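Side-chain contact in phenylalanyl-tRNA synthetase beta chain (Pyrococcus horikoshii, PDB 2CXI), which forms, with the alpha subunit, the tetrameric ligase that joins L-phenylalanine to tRNA(Phe) at the expense of ATP: residues E12-R17 with W60-V65. Numbering follows the deposited sequence.
Sequences ERLIGR and WSAEGV
Leu-14 reaches from the last turn of helix 8-15 onto the first turn of helix 62-72, placing one methyl against Ala-62 and Glu-63. This is helix-to-helix packing within the N-terminal part of the beta subunit, away from the predicted magnesium-binding residues.

The cross-segment contact is small and made by van der Waals touch alone, with 119 Å² buried in all. Leu-14 CD1 does the touching. It lies 4.0 Å from Ala-62 CB, methyl against methyl. The same carbon is 3.8 Å from Ala-62 O and 4.0 Å from Glu-63 CA, so it rests on backbone as well as side chain. CG of Leu-14 stands anti to its own carbonyl carbon (chi1 -68°), and chi2 of 166° turns CD1 to the neighbouring helix. No hydrogen bond joins the two segments. Leu-14 also touches Ala-66, one turn further along helix 62-72. Ile-15 continues the apolar packing onto Ala-66 and Ile-69. In return, Ala-62 and Val-65 of helix 62-72 both touch Leu-11 of helix 8-15.

The facing helix ends have separate backbone arrangements. Gly-16 leaves the first helix with positive phi (102°), a conformation suited to glycine. Its N still bonds to Glu-12 O. Ser-61 sits at the N-cap position of helix 62-72, and its backbone carbonyl O accepts a bond from Val-65 N at 3.0 Å. Ala-62 N gives a hydrogen bond to Gln-121 OE1 of helix 116-133.

Glu-63 points its CB away from residues 12-17, and its carboxylate has partners on both oxygens. OE2 forms a salt bridge with Arg-257 NE. OE1 accepts a hydrogen bond from Ser-61 OG at 2.6 Å, with the hydroxyl oxygen nearly in line with the carboxylate C-O bond.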
loop_
_atom_site.group_PDB
_atom_site.type_symbol
_atom_site.label_atom_id
_atom_site.label_comp_id
_atom_site.label_asym_id
_atom_site.label_seq_id
_atom_site.Cartn_x
_atom_site.Cartn_y
_atom_site.Cartn_z
ATOM N N GLU A 12 12.694 44.217 2.107
ATOM C CA GLU A 12 11.941 44.952 3.110
ATOM C C GLU A 12 10.704 44.190 3.651
ATOM O O GLU A 12 10.441 44.264 4.853
ATOM C CB GLU A 12 11.588 46.366 2.593
ATOM C CG GLU A 12 12.898 47.158 2.421
ATOM C CD GLU A 12 12.769 48.538 1.805
ATOM O OE1 GLU A 12 11.759 48.829 1.109
ATOM O OE2 GLU A 12 13.716 49.352 2.042
ATOM N N ARG A 13 9.977 43.476 2.799
ATOM C CA ARG A 13 8.881 42.607 3.310
ATOM C C ARG A 13 9.440 41.510 4.203
ATOM O O ARG A 13 8.844 41.204 5.233
ATOM C CB ARG A 13 7.970 42.066 2.193
ATOM C CG ARG A 13 8.594 41.119 1.171
ATOM C CD ARG A 13 7.587 40.257 0.393
ATOM N NE ARG A 13 8.214 39.532 -0.699
ATOM C CZ ARG A 13 7.535 38.994 -1.714
ATOM N NH1 ARG A 13 6.202 39.092 -1.765
ATOM N NH2 ARG A 13 8.179 38.353 -2.677
ATOM N N LEU A 14 10.618 40.975 3.861
ATOM C CA LEU A 14 11.259 39.943 4.666
ATOM C C LEU A 14 11.775 40.462 6.028
ATOM O O LEU A 14 11.571 39.845 7.086
ATOM C CB LEU A 14 12.374 39.250 3.847
ATOM C CG LEU A 14 11.940 38.382 2.657
ATOM C CD1 LEU A 14 13.171 38.090 1.785
ATOM C CD2 LEU A 14 11.265 37.075 3.168
ATOM N N ILE A 15 12.430 41.629 6.014
ATOM C CA ILE A 15 12.911 42.234 7.252
ATOM C C ILE A 15 11.737 42.817 8.015
ATOM O O ILE A 15 11.757 42.833 9.230
ATOM C CB ILE A 15 13.904 43.411 6.917
ATOM C CG1 ILE A 15 15.192 42.813 6.266
ATOM C CG2 ILE A 15 14.192 44.207 8.173
ATOM C CD1 ILE A 15 15.951 43.814 5.403
ATOM N N GLY A 16 10.755 43.330 7.281
ATOM C CA GLY A 16 9.485 43.804 7.864
ATOM C C GLY A 16 9.427 45.333 7.981
ATOM O O GLY A 16 8.464 45.873 8.519
ATOM N N ARG A 17 10.466 46.024 7.488
ATOM C CA ARG A 17 10.635 47.494 7.705
ATOM C C ARG A 17 11.214 48.016 6.419
ATOM O O ARG A 17 11.908 47.254 5.754
ATOM C CB ARG A 17 11.808 47.641 8.668
ATOM C CG ARG A 17 11.607 48.440 9.794
ATOM C CD ARG A 17 12.679 48.178 10.821
ATOM N NE ARG A 17 12.139 47.280 11.818
ATOM C CZ ARG A 17 12.430 47.346 13.094
ATOM N NH1 ARG A 17 13.293 48.271 13.536
ATOM N NH2 ARG A 17 11.890 46.463 13.922
ATOM N N TRP A 60 23.544 33.952 0.201
ATOM C CA TRP A 60 23.481 34.273 -1.231
ATOM C C TRP A 60 22.103 34.440 -1.804
ATOM O O TRP A 60 21.884 34.130 -2.993
ATOM C CB TRP A 60 24.236 33.237 -2.079
ATOM C CG TRP A 60 25.633 33.044 -1.719
ATOM C CD1 TRP A 60 26.427 33.862 -0.949
ATOM C CD2 TRP A 60 26.445 31.941 -2.101
ATOM N NE1 TRP A 60 27.678 33.315 -0.823
ATOM C CE2 TRP A 60 27.712 32.132 -1.522
ATOM C CE3 TRP A 60 26.221 30.781 -2.881
ATOM C CZ2 TRP A 60 28.758 31.222 -1.689
ATOM C CZ3 TRP A 60 27.260 29.880 -3.031
ATOM C CH2 TRP A 60 28.515 30.116 -2.442
ATOM N N SER A 61 21.149 34.902 -0.988
ATOM C CA SER A 61 19.838 35.235 -1.503
ATOM C C SER A 61 19.200 36.285 -0.619
ATOM O O SER A 61 19.673 36.534 0.507
ATOM C CB SER A 61 18.928 33.975 -1.538
ATOM O OG SER A 61 18.587 33.605 -0.207
ATOM N N ALA A 62 18.066 36.811 -1.078
ATOM C CA ALA A 62 17.306 37.819 -0.295
ATOM C C ALA A 62 16.946 37.295 1.084
ATOM O O ALA A 62 16.988 38.030 2.088
ATOM C CB ALA A 62 16.021 38.218 -1.027
ATOM N N GLU A 63 16.563 36.009 1.128
ATOM C CA GLU A 63 16.101 35.437 2.399
ATOM C C GLU A 63 17.233 35.454 3.426
ATOM O O GLU A 63 17.022 35.786 4.604
ATOM C CB GLU A 63 15.544 33.995 2.227
ATOM C CG GLU A 63 14.378 33.882 1.242
ATOM C CD GLU A 63 14.814 33.723 -0.214
ATOM O OE1 GLU A 63 16.018 33.793 -0.530
ATOM O OE2 GLU A 63 13.950 33.504 -1.064
ATOM N N GLY A 64 18.422 35.037 2.991
ATOM C CA GLY A 64 19.581 34.935 3.879
ATOM C C GLY A 64 20.104 36.312 4.296
ATOM O O GLY A 64 20.521 36.518 5.445
ATOM N N VAL A 65 20.064 37.249 3.351
ATOM C CA VAL A 65 20.454 38.646 3.618
ATOM C C VAL A 65 19.525 39.332 4.657
ATOM O O VAL A 65 19.993 39.962 5.636
ATOM C CB VAL A 65 20.505 39.439 2.295
ATOM C CG1 VAL A 65 20.763 40.966 2.569
ATOM C CG2 VAL A 65 21.584 38.883 1.411
#